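Local coordinates for protein ribulose-bisphosphate carboxylase (Alicyclobacillus acidocaldarius subsp. acidocaldarius, PDB 4NAS) that belongs to the RuBisCO large-chain family, pairing an N-terminal alpha/beta domain with a TIM-barrel domain that holds a calcium ion in this model, at residues B[12-17]-B[79-84]; B[18-23]-B[105-110]; B[118-123]-B[326-331]; B[125-130]-B[258-263]. All blocks are in the same frame, centred on the assembly; numbering follows the deposited sequence. Where two conformers were deposited one is given.

Overall arrangement
Interactions 1 and 2 belong to one mixed sheet of the N-terminal domain and share strand 12-22, which pairs with strand 73-83 in the first and with strand 108-114 in the second; they touch where Leu110 packs on Ala15 and Tyr17. Interaction 1 is buried and rests on backbone bonds, apolar side chains and one Thr-Asp hydrogen bond; interaction 2, only partly buried, adds a salt bridge and a water to its backbone bonds. Interactions 3 and 4 join loops of the barrel domain to the chain running from strand 108-114 into helix 129-137, using side chains on backbone carbonyls: a histidine at the surface in 118-123/326-331, a lysine in the partly buried 125-130/258-263. Leu119 packs on Val13, linking interactions 1 and 3.

Interaction 1. Residues B[12-17]-B[79-84]; sequences AVVATY and DIAYPV
Thr16 and Asp79 meet through their side chains, which lie next to each other and point the same way from a non-hydrogen-bonded antiparallel pair. Thr16 OG1 donates to Asp79 OD1 at 2.7 Å, arriving from above the carboxylate plane, 45° out of it. Asp79 CG sits anti to its own carbonyl carbon (chi1 -62°), which swings the carboxylate across to the threonine. Ala81 CB continues this face, 4.0 Å from Ala12 CB and 4.1 Å from Val14 CG2.

The other face carries Val13, Ala15, Ile80 and Tyr82. Ile80 CG2 lies over one face of the Tyr82 ring, toward its rim, while Ala15 CB comes up to the ring edge, 4.2 Å from CE1. Tyr17 reaches in from the opposite direction to Tyr82, and Ile80 CG1 touches the edge of its ring. Beneath the side chains, Val13 and Tyr82 exchange two backbone bonds, Tyr82 N to Val13 O being 2.8 Å and nearly straight, and Ala15 and Ile80 exchange two more.

Farther out, Asp79 OD2 is taken by Arg64 of strand 59-68 in a salt bridge. Thr97, Val98 and Phe99 of helix 91-99 pack on the tyrosine face, and a hydrogen bond to Val98 O helps to orient the Tyr17 phenol. This is a regular antiparallel pairing of central strands in the mixed sheet of the RuBisCO large-chain N-terminal domain.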
loop_
_atom_site.group_PDB
_atom_site.type_symbol
_atom_site.label_atom_id
_atom_site.label_comp_id
_atom_site.label_asym_id
_atom_site.label_seq_id
_atom_site.Cartn_x
_atom_site.Cartn_y
_atom_site.Cartn_z
ATOM N N ALA B 12 23.878 2.933 -5.977
ATOM C CA ALA B 12 22.532 2.908 -6.539
ATOM C C ALA B 12 21.717 1.710 -6.070
ATOM O O ALA B 12 22.263 0.681 -5.712
ATOM C CB ALA B 12 22.603 2.910 -8.062
ATOM N N VAL B 13 20.404 1.859 -6.063
ATOM C CA VAL B 13 19.503 0.735 -5.840
ATOM C C VAL B 13 19.366 -0.011 -7.152
ATOM O O VAL B 13 19.015 0.594 -8.162
ATOM C CB VAL B 13 18.099 1.235 -5.426
ATOM C CG1 VAL B 13 17.081 0.085 -5.426
ATOM C CG2 VAL B 13 18.168 1.908 -4.072
ATOM N N VAL B 14 19.649 -1.307 -7.157
ATOM C CA VAL B 14 19.468 -2.081 -8.381
ATOM C C VAL B 14 18.232 -2.968 -8.244
ATOM O O VAL B 14 18.184 -3.889 -7.405
ATOM C CB VAL B 14 20.705 -2.931 -8.728
ATOM C CG1 VAL B 14 20.488 -3.650 -10.038
ATOM C CG2 VAL B 14 21.954 -2.034 -8.812
ATOM N N ALA B 15 17.232 -2.667 -9.060
ATOM C CA ALA B 15 15.995 -3.428 -9.082
ATOM C C ALA B 15 15.965 -4.389 -10.268
ATOM O O ALA B 15 16.371 -4.041 -11.373
ATOM C CB ALA B 15 14.804 -2.485 -9.139
ATOM N N THR B 16 15.484 -5.601 -10.012
ATOM C CA THR B 16 15.280 -6.614 -11.029
ATOM C C THR B 16 13.796 -6.784 -11.231
ATOM O O THR B 16 13.072 -7.041 -10.257
ATOM C CB THR B 16 15.840 -7.966 -10.575
ATOM O OG1 THR B 16 17.243 -7.849 -10.334
ATOM C CG2 THR B 16 15.595 -9.045 -11.634
ATOM N N TYR B 17 13.351 -6.627 -12.482
ATOM C CA TYR B 17 11.949 -6.809 -12.863
ATOM C C TYR B 17 11.794 -8.033 -13.747
ATOM O O TYR B 17 12.669 -8.326 -14.555
ATOM C CB TYR B 17 11.420 -5.586 -13.634
ATOM C CG TYR B 17 11.654 -4.299 -12.901
ATOM C CD1 TYR B 17 10.722 -3.830 -11.960
ATOM C CD2 TYR B 17 12.808 -3.563 -13.113
ATOM C CE1 TYR B 17 10.948 -2.662 -11.273
ATOM C CE2 TYR B 17 13.041 -2.384 -12.432
ATOM C CZ TYR B 17 12.117 -1.937 -11.520
ATOM O OH TYR B 17 12.339 -0.761 -10.845
ATOM N N ASP B 79 17.511 -5.450 -15.193
ATOM C CA ASP B 79 18.045 -4.828 -13.979
ATOM C C ASP B 79 18.257 -3.338 -14.248
ATOM O O ASP B 79 18.906 -2.984 -15.234
ATOM C CB ASP B 79 19.401 -5.447 -13.584
ATOM C CG ASP B 79 19.321 -6.940 -13.264
ATOM O OD1 ASP B 79 18.270 -7.432 -12.815
ATOM O OD2 ASP B 79 20.353 -7.623 -13.448
ATOM N N ILE B 80 17.714 -2.472 -13.392
ATOM C CA ILE B 80 17.901 -1.020 -13.531
ATOM C C ILE B 80 18.572 -0.442 -12.271
ATOM O O ILE B 80 18.174 -0.776 -11.144
ATOM C CB ILE B 80 16.557 -0.283 -13.764
ATOM C CG1 ILE B 80 15.812 -0.841 -14.983
ATOM C CG2 ILE B 80 16.776 1.219 -13.919
ATOM C CD1 ILE B 80 16.585 -0.704 -16.306
ATOM N N ALA B 81 19.598 0.392 -12.454
ATOM C CA ALA B 81 20.263 1.064 -11.334
ATOM C C ALA B 81 19.752 2.499 -11.150
ATOM O O ALA B 81 19.832 3.312 -12.072
ATOM C CB ALA B 81 21.770 1.060 -11.526
ATOM N N TYR B 82 19.225 2.788 -9.962
ATOM C CA TYR B 82 18.709 4.116 -9.602
ATOM C C TYR B 82 19.621 4.769 -8.575
ATOM O O TYR B 82 19.691 4.316 -7.431
ATOM C CB TYR B 82 17.308 4.011 -8.978
ATOM C CG TYR B 82 16.278 3.380 -9.879
ATOM C CD1 TYR B 82 16.136 1.991 -9.929
ATOM C CD2 TYR B 82 15.444 4.154 -10.679
ATOM C CE1 TYR B 82 15.210 1.402 -10.745
ATOM C CE2 TYR B 82 14.488 3.552 -11.498
ATOM C CZ TYR B 82 14.386 2.172 -11.522
ATOM O OH TYR B 82 13.472 1.530 -12.317
ATOM N N PRO B 83 20.308 5.846 -8.973
ATOM C CA PRO B 83 21.284 6.507 -8.099
ATOM C C PRO B 83 20.629 6.885 -6.785
ATOM O O PRO B 83 19.513 7.398 -6.795
ATOM C CB PRO B 83 21.648 7.778 -8.882
ATOM C CG PRO B 83 21.407 7.424 -10.309
ATOM C CD PRO B 83 20.215 6.482 -10.300
ATOM N N VAL B 84 21.304 6.633 -5.670
ATOM C CA VAL B 84 20.698 6.844 -4.353
ATOM C C VAL B 84 20.487 8.330 -4.058
ATOM O O VAL B 84 19.652 8.708 -3.232
ATOM C CB VAL B 84 21.578 6.191 -3.257
ATOM C CG1 VAL B 84 21.105 6.555 -1.843
ATOM C CG2 VAL B 84 21.577 4.695 -3.451
#

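Interaction 2. Residues B[18-23]-B[105-110]; sequences RLRDRK and DGEIRL
Arg18 reaches across to Glu107 where strands 12-22 and 108-114 run antiparallel in the mixed sheet of the N-terminal domain. Its CB stands near Arg109 O, beside the hydrogen-bonded backbone pair: Arg18 N donates to Arg109 O at 2.9 Å, and Arg109 N returns a bond to Arg18 O. From there CG lies anti to the backbone N (chi1 177°) and the chain runs extended to NE, which takes the guanidinium past the start of strand 108-114 to the glutamate. There NH1 makes a long salt bridge to Glu107 OE2, 3.3 Å with an N-H...O angle of 163°. OE2 lies in the guanidinium plane, at its edge, and uses its anti lone pair; the two flat groups are nearly coplanar, 10° apart.

Glu107 also lies against Arg20, whose CD is 3.6 Å from Glu107 OE1; the Arg20 guanidinium itself goes on to Asp71 and Asp73. On the reverse face Leu19 CD2 packs alongside Ile108 CD1 at 3.7 Å, with Phe99 of helix 91-99 also against Ile108. The backbone carbonyl of Glu107 extends the pairing beyond the strand: Arg20 N donates to Glu107 O at 3.2 Å, and a water lies 2.9 Å from Glu107 O and 3.1 Å from Arg20 O.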
loop_
_atom_site.group_PDB
_atom_site.type_symbol
_atom_site.label_atom_id
_atom_site.label_comp_id
_atom_site.label_asym_id
_atom_site.label_seq_id
_atom_site.Cartn_x
_atom_site.Cartn_y
_atom_site.Cartn_z
ATOM N N ARG B 18 10.691 -8.749 -13.562
ATOM C CA ARG B 18 10.270 -9.801 -14.482
ATOM C C ARG B 18 9.111 -9.229 -15.286
ATOM O O ARG B 18 8.124 -8.756 -14.706
ATOM C CB ARG B 18 9.747 -11.024 -13.703
ATOM C CG ARG B 18 9.220 -12.155 -14.619
ATOM C CD ARG B 18 8.171 -13.026 -13.914
ATOM N NE ARG B 18 7.723 -14.151 -14.739
ATOM C CZ ARG B 18 6.680 -14.123 -15.572
ATOM N NH1 ARG B 18 5.958 -13.020 -15.719
ATOM N NH2 ARG B 18 6.358 -15.204 -16.265
ATOM N N LEU B 19 9.196 -9.292 -16.608
ATOM C CA LEU B 19 8.152 -8.704 -17.452
ATOM C C LEU B 19 7.981 -9.459 -18.765
ATOM O O LEU B 19 8.887 -10.183 -19.202
ATOM C CB LEU B 19 8.453 -7.231 -17.732
ATOM C CG LEU B 19 9.830 -6.875 -18.319
ATOM C CD1 LEU B 19 9.866 -6.973 -19.833
ATOM C CD2 LEU B 19 10.279 -5.490 -17.883
ATOM N N ARG B 20 6.816 -9.281 -19.385
ATOM C CA ARG B 20 6.538 -9.858 -20.699
ATOM C C ARG B 20 6.497 -8.744 -21.746
ATOM O O ARG B 20 5.906 -7.693 -21.511
ATOM C CB ARG B 20 5.211 -10.619 -20.675
ATOM C CG ARG B 20 4.788 -11.178 -22.014
ATOM C CD ARG B 20 3.537 -12.026 -21.886
ATOM N NE ARG B 20 3.125 -12.563 -23.182
ATOM C CZ ARG B 20 2.665 -13.798 -23.379
ATOM N NH1 ARG B 20 2.563 -14.644 -22.363
ATOM N NH2 ARG B 20 2.318 -14.193 -24.601
ATOM N N ASP B 21 7.128 -8.964 -22.895
ATOM C CA ASP B 21 7.116 -7.965 -23.959
ATOM C C ASP B 21 7.661 -8.581 -25.233
ATOM O O ASP B 21 7.860 -9.794 -25.299
ATOM C CB ASP B 21 7.955 -6.748 -23.573
ATOM C CG ASP B 21 7.428 -5.454 -24.176
ATOM O OD1 ASP B 21 6.976 -5.468 -25.340
ATOM O OD2 ASP B 21 7.469 -4.414 -23.478
ATOM N N ARG B 22 7.891 -7.753 -26.248
ATOM C CA ARG B 22 8.504 -8.228 -27.484
ATOM C C ARG B 22 10.014 -8.014 -27.432
ATOM O O ARG B 22 10.496 -7.039 -26.846
ATOM C CB ARG B 22 7.896 -7.538 -28.705
ATOM C CG ARG B 22 6.400 -7.725 -28.814
ATOM C CD ARG B 22 5.905 -7.551 -30.244
ATOM N NE ARG B 22 6.396 -8.596 -31.142
ATOM C CZ ARG B 22 5.958 -9.851 -31.143
ATOM N NH1 ARG B 22 6.460 -10.729 -31.999
ATOM N NH2 ARG B 22 5.023 -10.235 -30.279
ATOM N N LYS B 23 10.753 -8.936 -28.043
ATOM C CA LYS B 23 12.209 -8.958 -27.938
ATOM C C LYS B 23 12.904 -7.668 -28.374
ATOM O O LYS B 23 13.827 -7.196 -27.702
ATOM C CB LYS B 23 12.777 -10.135 -28.726
ATOM C CG LYS B 23 13.121 -11.345 -27.881
ATOM C CD LYS B 23 13.857 -12.374 -28.728
ATOM C CE LYS B 23 15.086 -11.762 -29.385
ATOM N NZ LYS B 23 15.708 -12.682 -30.379
ATOM N N ASP B 105 2.681 -0.709 -15.831
ATOM C CA ASP B 105 3.078 -0.901 -17.226
ATOM C C ASP B 105 2.857 -2.328 -17.696
ATOM O O ASP B 105 3.785 -2.969 -18.180
ATOM C CB ASP B 105 4.543 -0.488 -17.458
ATOM C CG ASP B 105 4.753 1.023 -17.347
ATOM O OD1 ASP B 105 3.742 1.761 -17.291
ATOM O OD2 ASP B 105 5.923 1.470 -17.316
ATOM N N GLY B 106 1.625 -2.802 -17.547
ATOM C CA GLY B 106 1.234 -4.143 -17.947
ATOM C C GLY B 106 1.800 -5.274 -17.106
ATOM O O GLY B 106 1.906 -5.190 -15.879
ATOM N N GLU B 107 2.174 -6.364 -17.768
ATOM C CA GLU B 107 2.710 -7.516 -17.039
ATOM C C GLU B 107 4.154 -7.304 -16.607
ATOM O O GLU B 107 5.074 -7.533 -17.377
ATOM C CB GLU B 107 2.599 -8.783 -17.882
ATOM C CG GLU B 107 3.073 -10.025 -17.148
ATOM C CD GLU B 107 2.733 -11.295 -17.888
ATOM O OE1 GLU B 107 1.880 -11.231 -18.801
ATOM O OE2 GLU B 107 3.333 -12.346 -17.552
ATOM N N ILE B 108 4.354 -6.864 -15.367
ATOM C CA ILE B 108 5.696 -6.594 -14.859
ATOM C C ILE B 108 5.646 -6.778 -13.344
ATOM O O ILE B 108 4.629 -6.479 -12.739
ATOM C CB ILE B 108 6.149 -5.145 -15.182
ATOM C CG1 ILE B 108 7.584 -4.916 -14.731
ATOM C CG2 ILE B 108 5.186 -4.068 -14.565
ATOM C CD1 ILE B 108 8.204 -3.674 -15.378
ATOM N N ARG B 109 6.726 -7.276 -12.758
ATOM C CA ARG B 109 6.755 -7.580 -11.326
ATOM C C ARG B 109 8.128 -7.306 -10.754
ATOM O O ARG B 109 9.147 -7.730 -11.325
ATOM C CB ARG B 109 6.374 -9.058 -11.129
ATOM C CG ARG B 109 6.354 -9.578 -9.709
ATOM C CD ARG B 109 5.975 -11.079 -9.720
ATOM N NE ARG B 109 5.265 -11.486 -8.510
ATOM C CZ ARG B 109 5.793 -12.203 -7.533
ATOM N NH1 ARG B 109 7.052 -12.612 -7.603
ATOM N NH2 ARG B 109 5.057 -12.510 -6.478
ATOM N N LEU B 110 8.169 -6.616 -9.617
ATOM C CA LEU B 110 9.436 -6.347 -8.933
ATOM C C LEU B 110 9.901 -7.561 -8.117
ATOM O O LEU B 110 9.214 -7.993 -7.166
ATOM C CB LEU B 110 9.288 -5.105 -8.041
ATOM C CG LEU B 110 10.501 -4.716 -7.189
ATOM C CD1 LEU B 110 11.691 -4.315 -8.065
ATOM C CD2 LEU B 110 10.085 -3.552 -6.288
HETATM O O HOH W 1 5.096 -5.523 -19.478
#

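Interaction 3. Residues B[118-123]-B[326-331]; sequences ELVRQF and EGPHKP
His329 presents the edge of its imidazole to the backbone of Val120, and NE2 donates a 2.9 Å hydrogen bond to Val120 O. The acceptor lies almost in the ring plane. Relative to the carbonyl plane, however, the donor stands 58° out, and the N-H...O angle of 147° shows a bent bond. The oxygen is shared: Phe123 N reaches it from the opposite face of the carbonyl plane, closing the type I turn from Val120 to Phe123. The histidine's CG is anti to its carbonyl carbon (chi1 -55°), a torsion that sends the ring over to the turn. Val120 CG1 fits obliquely against the same ring, 3.4 Å from NE2, and CE1 comes 3.1 Å from Phe123 O.

The turn starts at Val120, in helix 117-120, on the chain between strand 108-114 and helix 129-137, while 326-331 is the loop between helix 313-324 and strand 333-337, so the contact ties this connection to an alpha-to-beta loop of the TIM barrel. Leu294 of helix 284-295 touches both Val120 and His329.

Farther out, Arg121 lays one face of its guanidinium on Pro328. Pro328 CB sits over the centre of the group, 3.8 Å from CZ, and the proline's CG meets the Val120 methyl CG1 at 4.2 Å. The extended arginine chain crosses the proline ring at a slant, with NE held in a salt bridge to Asp117.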
loop_
_atom_site.group_PDB
_atom_site.type_symbol
_atom_site.label_atom_id
_atom_site.label_comp_id
_atom_site.label_asym_id
_atom_site.label_seq_id
_atom_site.Cartn_x
_atom_site.Cartn_y
_atom_site.Cartn_z
ATOM N N GLU B 118 24.537 2.919 2.246
ATOM C CA GLU B 118 24.178 4.292 2.600
ATOM C C GLU B 118 22.659 4.458 2.745
ATOM O O GLU B 118 22.175 5.137 3.658
ATOM C CB GLU B 118 24.716 5.280 1.563
ATOM C CG GLU B 118 26.196 5.566 1.690
ATOM C CD GLU B 118 26.797 6.135 0.415
ATOM O OE1 GLU B 118 27.852 6.804 0.508
ATOM O OE2 GLU B 118 26.220 5.902 -0.676
ATOM N N LEU B 119 21.912 3.804 1.866
ATOM C CA LEU B 119 20.450 3.876 1.902
ATOM C C LEU B 119 19.815 3.011 3.013
ATOM O O LEU B 119 18.886 3.454 3.693
ATOM C CB LEU B 119 19.851 3.518 0.539
ATOM C CG LEU B 119 18.311 3.552 0.509
ATOM C CD1 LEU B 119 17.757 4.966 0.738
ATOM C CD2 LEU B 119 17.763 2.957 -0.786
ATOM N N VAL B 120 20.288 1.777 3.163
ATOM C CA VAL B 120 19.847 0.911 4.250
ATOM C C VAL B 120 19.975 1.642 5.584
ATOM O O VAL B 120 19.062 1.632 6.383
ATOM C CB VAL B 120 20.660 -0.407 4.283
ATOM C CG1 VAL B 120 20.276 -1.268 5.499
ATOM C CG2 VAL B 120 20.453 -1.187 2.996
ATOM N N ARG B 121 21.085 2.344 5.796
ATOM C CA ARG B 121 21.280 3.024 7.087
ATOM C C ARG B 121 20.396 4.249 7.364
ATOM O O ARG B 121 20.374 4.750 8.477
ATOM C CB ARG B 121 22.758 3.345 7.336
ATOM C CG ARG B 121 23.597 2.101 7.573
ATOM C CD ARG B 121 25.081 2.454 7.679
ATOM N NE ARG B 121 25.912 1.273 7.895
ATOM C CZ ARG B 121 26.410 0.909 9.076
ATOM N NH1 ARG B 121 27.175 -0.173 9.173
ATOM N NH2 ARG B 121 26.155 1.631 10.159
ATOM N N GLN B 122 19.655 4.726 6.371
ATOM C CA GLN B 122 18.732 5.826 6.616
ATOM C C GLN B 122 17.385 5.320 7.156
ATOM O O GLN B 122 16.519 6.108 7.538
ATOM C CB GLN B 122 18.503 6.612 5.325
ATOM C CG GLN B 122 19.720 7.374 4.824
ATOM C CD GLN B 122 19.365 8.186 3.600
ATOM O OE1 GLN B 122 18.628 9.169 3.698
ATOM N NE2 GLN B 122 19.842 7.758 2.433
ATOM N N PHE B 123 17.201 4.006 7.168
ATOM C CA PHE B 123 15.966 3.434 7.698
ATOM C C PHE B 123 16.226 2.970 9.142
ATOM O O PHE B 123 17.374 2.653 9.482
ATOM C CB PHE B 123 15.523 2.272 6.824
ATOM C CG PHE B 123 15.012 2.681 5.475
ATOM C CD1 PHE B 123 13.800 3.351 5.349
ATOM C CD2 PHE B 123 15.737 2.387 4.327
ATOM C CE1 PHE B 123 13.322 3.718 4.088
ATOM C CE2 PHE B 123 15.268 2.746 3.063
ATOM C CZ PHE B 123 14.055 3.410 2.948
ATOM N N GLU B 326 23.242 -10.756 7.962
ATOM C CA GLU B 326 24.128 -9.873 8.689
ATOM C C GLU B 326 24.138 -8.513 8.034
ATOM O O GLU B 326 24.317 -8.387 6.819
ATOM C CB GLU B 326 25.537 -10.466 8.714
ATOM C CG GLU B 326 25.563 -11.896 9.229
ATOM C CD GLU B 326 25.244 -11.983 10.713
ATOM O OE1 GLU B 326 25.945 -11.315 11.509
ATOM O OE2 GLU B 326 24.293 -12.712 11.081
ATOM N N GLY B 327 23.944 -7.484 8.841
ATOM C CA GLY B 327 23.903 -6.133 8.319
ATOM C C GLY B 327 23.994 -5.129 9.440
ATOM O O GLY B 327 24.419 -5.458 10.533
ATOM N N PRO B 328 23.570 -3.897 9.169
ATOM C CA PRO B 328 23.575 -2.788 10.124
ATOM C C PRO B 328 22.369 -2.799 11.043
ATOM O O PRO B 328 22.394 -2.137 12.067
ATOM C CB PRO B 328 23.484 -1.552 9.217
ATOM C CG PRO B 328 23.657 -2.049 7.825
ATOM C CD PRO B 328 23.206 -3.449 7.815
ATOM N N HIS B 329 21.307 -3.497 10.660
ATOM C CA HIS B 329 20.121 -3.565 11.516
ATOM C C HIS B 329 20.094 -4.903 12.255
ATOM O O HIS B 329 20.709 -5.873 11.808
ATOM C CB HIS B 329 18.847 -3.362 10.694
ATOM C CG HIS B 329 18.845 -2.091 9.908
ATOM N ND1 HIS B 329 19.197 -0.876 10.461
ATOM C CD2 HIS B 329 18.570 -1.841 8.604
ATOM C CE1 HIS B 329 19.130 0.066 9.536
ATOM N NE2 HIS B 329 18.760 -0.494 8.397
ATOM N N LYS B 330 19.396 -4.932 13.386
ATOM C CA LYS B 330 19.141 -6.156 14.136
ATOM C C LYS B 330 18.302 -7.142 13.316
ATOM O O LYS B 330 17.473 -6.737 12.491
ATOM C CB LYS B 330 18.381 -5.837 15.442
ATOM C CG LYS B 330 19.118 -4.919 16.444
ATOM C CD LYS B 330 18.170 -4.562 17.581
ATOM C CE LYS B 330 18.888 -4.046 18.814
ATOM N NZ LYS B 330 19.490 -2.737 18.550
ATOM N N PRO B 331 18.496 -8.447 13.563
ATOM C CA PRO B 331 17.698 -9.507 12.929
ATOM C C PRO B 331 16.298 -9.605 13.532
ATOM O O PRO B 331 16.051 -9.182 14.666
ATOM C CB PRO B 331 18.506 -10.772 13.238
ATOM C CG PRO B 331 19.155 -10.460 14.526
ATOM C CD PRO B 331 19.526 -9.009 14.463
#

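Interaction 4. Residues B[125-130]-B[258-263]; sequences GPKFGV and PDVDVP
Lys127 supplies the polar half of this contact. Its NZ donates to the backbone carbonyl of Val260 at 2.8 Å, coming in 24° off the carbonyl plane. The side chain leaves with CG anti to the backbone N (chi1 -170°), then bends at its last two torsions to bring the ammonium onto that oxygen; CD and CE lie close to it as well. NZ also bonds to Asp257 O, just before the 258-263 loop, and, weakly, to Leu254 O and Ala255 O near the end of helix 248-256. A water bridges the two segments, accepting from Lys127 NZ at 2.7 Å and lying 3.0 Å from Val262 O.

The apolar half belongs to Phe128. Pro263 CD makes a CH-pi contact over one ring face, 4.1 Å from the centroid and 27° off the normal, while Pro263 CG hangs over the same ring toward its rim. Phe128 CE2 is pressed to 3.3 Å from Val262 C, and the ring edge at CZ faces Asp261 C. Arg136 of helix 129-137 touches both Phe128 and Pro263.

In the backbone, Val260 and Asp261 are the centres of two successive inverse gamma turns, their hydrogen bonds weak; Val260 O is the lysine's acceptor. The whole joins the entry to helix 129-137 with the loop before strand 264-267, an alpha-to-beta connection of the TIM barrel.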
loop_
_atom_site.group_PDB
_atom_site.type_symbol
_atom_site.label_atom_id
_atom_site.label_comp_id
_atom_site.label_asym_id
_atom_site.label_seq_id
_atom_site.Cartn_x
_atom_site.Cartn_y
_atom_site.Cartn_z
ATOM N N GLY B 125 15.293 0.226 11.110
ATOM C CA GLY B 125 15.559 -1.134 11.572
ATOM C C GLY B 125 14.870 -1.403 12.910
ATOM O O GLY B 125 14.304 -0.492 13.525
ATOM N N PRO B 126 14.905 -2.660 13.368
ATOM C CA PRO B 126 14.173 -3.039 14.583
ATOM C C PRO B 126 14.776 -2.349 15.812
ATOM O O PRO B 126 15.997 -2.169 15.865
ATOM C CB PRO B 126 14.378 -4.555 14.647
ATOM C CG PRO B 126 14.616 -4.955 13.194
ATOM C CD PRO B 126 15.474 -3.834 12.678
ATOM N N LYS B 127 13.925 -1.904 16.728
ATOM C CA LYS B 127 14.385 -1.308 17.974
ATOM C C LYS B 127 14.922 -2.422 18.872
ATOM O O LYS B 127 15.920 -2.239 19.574
ATOM C CB LYS B 127 13.244 -0.536 18.654
ATOM C CG LYS B 127 13.690 0.325 19.853
ATOM C CD LYS B 127 12.564 1.140 20.482
ATOM C CE LYS B 127 12.175 2.381 19.658
ATOM N NZ LYS B 127 10.826 2.310 18.960
ATOM N N PHE B 128 14.270 -3.589 18.838
ATOM C CA PHE B 128 14.661 -4.680 19.728
ATOM C C PHE B 128 15.377 -5.844 19.048
ATOM O O PHE B 128 16.404 -6.328 19.552
ATOM C CB PHE B 128 13.440 -5.185 20.506
ATOM C CG PHE B 128 12.896 -4.176 21.470
ATOM C CD1 PHE B 128 13.417 -4.069 22.750
ATOM C CD2 PHE B 128 11.886 -3.315 21.091
ATOM C CE1 PHE B 128 12.922 -3.134 23.638
ATOM C CE2 PHE B 128 11.398 -2.372 21.973
ATOM C CZ PHE B 128 11.905 -2.288 23.249
ATOM N N GLY B 129 14.827 -6.301 17.928
ATOM C CA GLY B 129 15.326 -7.497 17.263
ATOM C C GLY B 129 15.159 -8.773 18.078
ATOM O O GLY B 129 14.496 -8.767 19.110
ATOM N N VAL B 130 15.786 -9.858 17.620
ATOM C CA VAL B 130 15.720 -11.154 18.287
ATOM C C VAL B 130 16.152 -11.031 19.754
ATOM O O VAL B 130 15.389 -11.336 20.664
ATOM C CB VAL B 130 16.589 -12.221 17.537
ATOM C CG1 VAL B 130 16.708 -13.480 18.340
ATOM C CG2 VAL B 130 16.014 -12.528 16.169
ATOM N N PRO B 258 12.140 6.628 20.364
ATOM C CA PRO B 258 12.624 6.028 21.613
ATOM C C PRO B 258 11.502 5.824 22.624
ATOM O O PRO B 258 11.505 4.831 23.364
ATOM C CB PRO B 258 13.607 7.076 22.135
ATOM C CG PRO B 258 14.092 7.767 20.906
ATOM C CD PRO B 258 12.878 7.858 20.031
ATOM N N ASP B 259 10.538 6.741 22.638
ATOM C CA ASP B 259 9.403 6.645 23.560
ATOM C C ASP B 259 8.414 5.528 23.217
ATOM O O ASP B 259 7.615 5.130 24.072
ATOM C CB ASP B 259 8.668 7.983 23.681
ATOM C CG ASP B 259 9.492 9.039 24.406
ATOM O OD1 ASP B 259 10.387 8.670 25.197
ATOM O OD2 ASP B 259 9.239 10.242 24.179
ATOM N N VAL B 260 8.445 5.036 21.979
ATOM C CA VAL B 260 7.698 3.826 21.629
ATOM C C VAL B 260 8.564 2.641 22.038
ATOM O O VAL B 260 9.228 1.989 21.221
ATOM C CB VAL B 260 7.278 3.770 20.139
ATOM C CG1 VAL B 260 6.438 2.534 19.865
ATOM C CG2 VAL B 260 6.475 5.006 19.788
ATOM N N ASP B 261 8.544 2.379 23.337
ATOM C CA ASP B 261 9.515 1.499 23.943
ATOM C C ASP B 261 8.945 0.099 24.084
ATOM O O ASP B 261 8.843 -0.443 25.180
ATOM C CB ASP B 261 9.932 2.063 25.296
ATOM C CG ASP B 261 11.153 1.389 25.835
ATOM O OD1 ASP B 261 12.099 1.182 25.041
ATOM O OD2 ASP B 261 11.154 1.048 27.034
ATOM N N VAL B 262 8.571 -0.482 22.957
ATOM C CA VAL B 262 7.888 -1.754 22.946
ATOM C C VAL B 262 8.145 -2.427 21.583
ATOM O O VAL B 262 8.245 -1.742 20.564
ATOM C CB VAL B 262 6.391 -1.493 23.137
ATOM C CG1 VAL B 262 5.927 -0.432 22.158
ATOM C CG2 VAL B 262 5.586 -2.753 22.964
ATOM N N PRO B 263 8.290 -3.770 21.557
ATOM C CA PRO B 263 8.523 -4.408 20.249
ATOM C C PRO B 263 7.352 -4.253 19.286
ATOM O O PRO B 263 6.194 -4.149 19.715
ATOM C CB PRO B 263 8.708 -5.886 20.611
ATOM C CG PRO B 263 9.218 -5.871 22.020
ATOM C CD PRO B 263 8.546 -4.696 22.682
HETATM O O HOH W 2 9.782 -0.141 18.553
#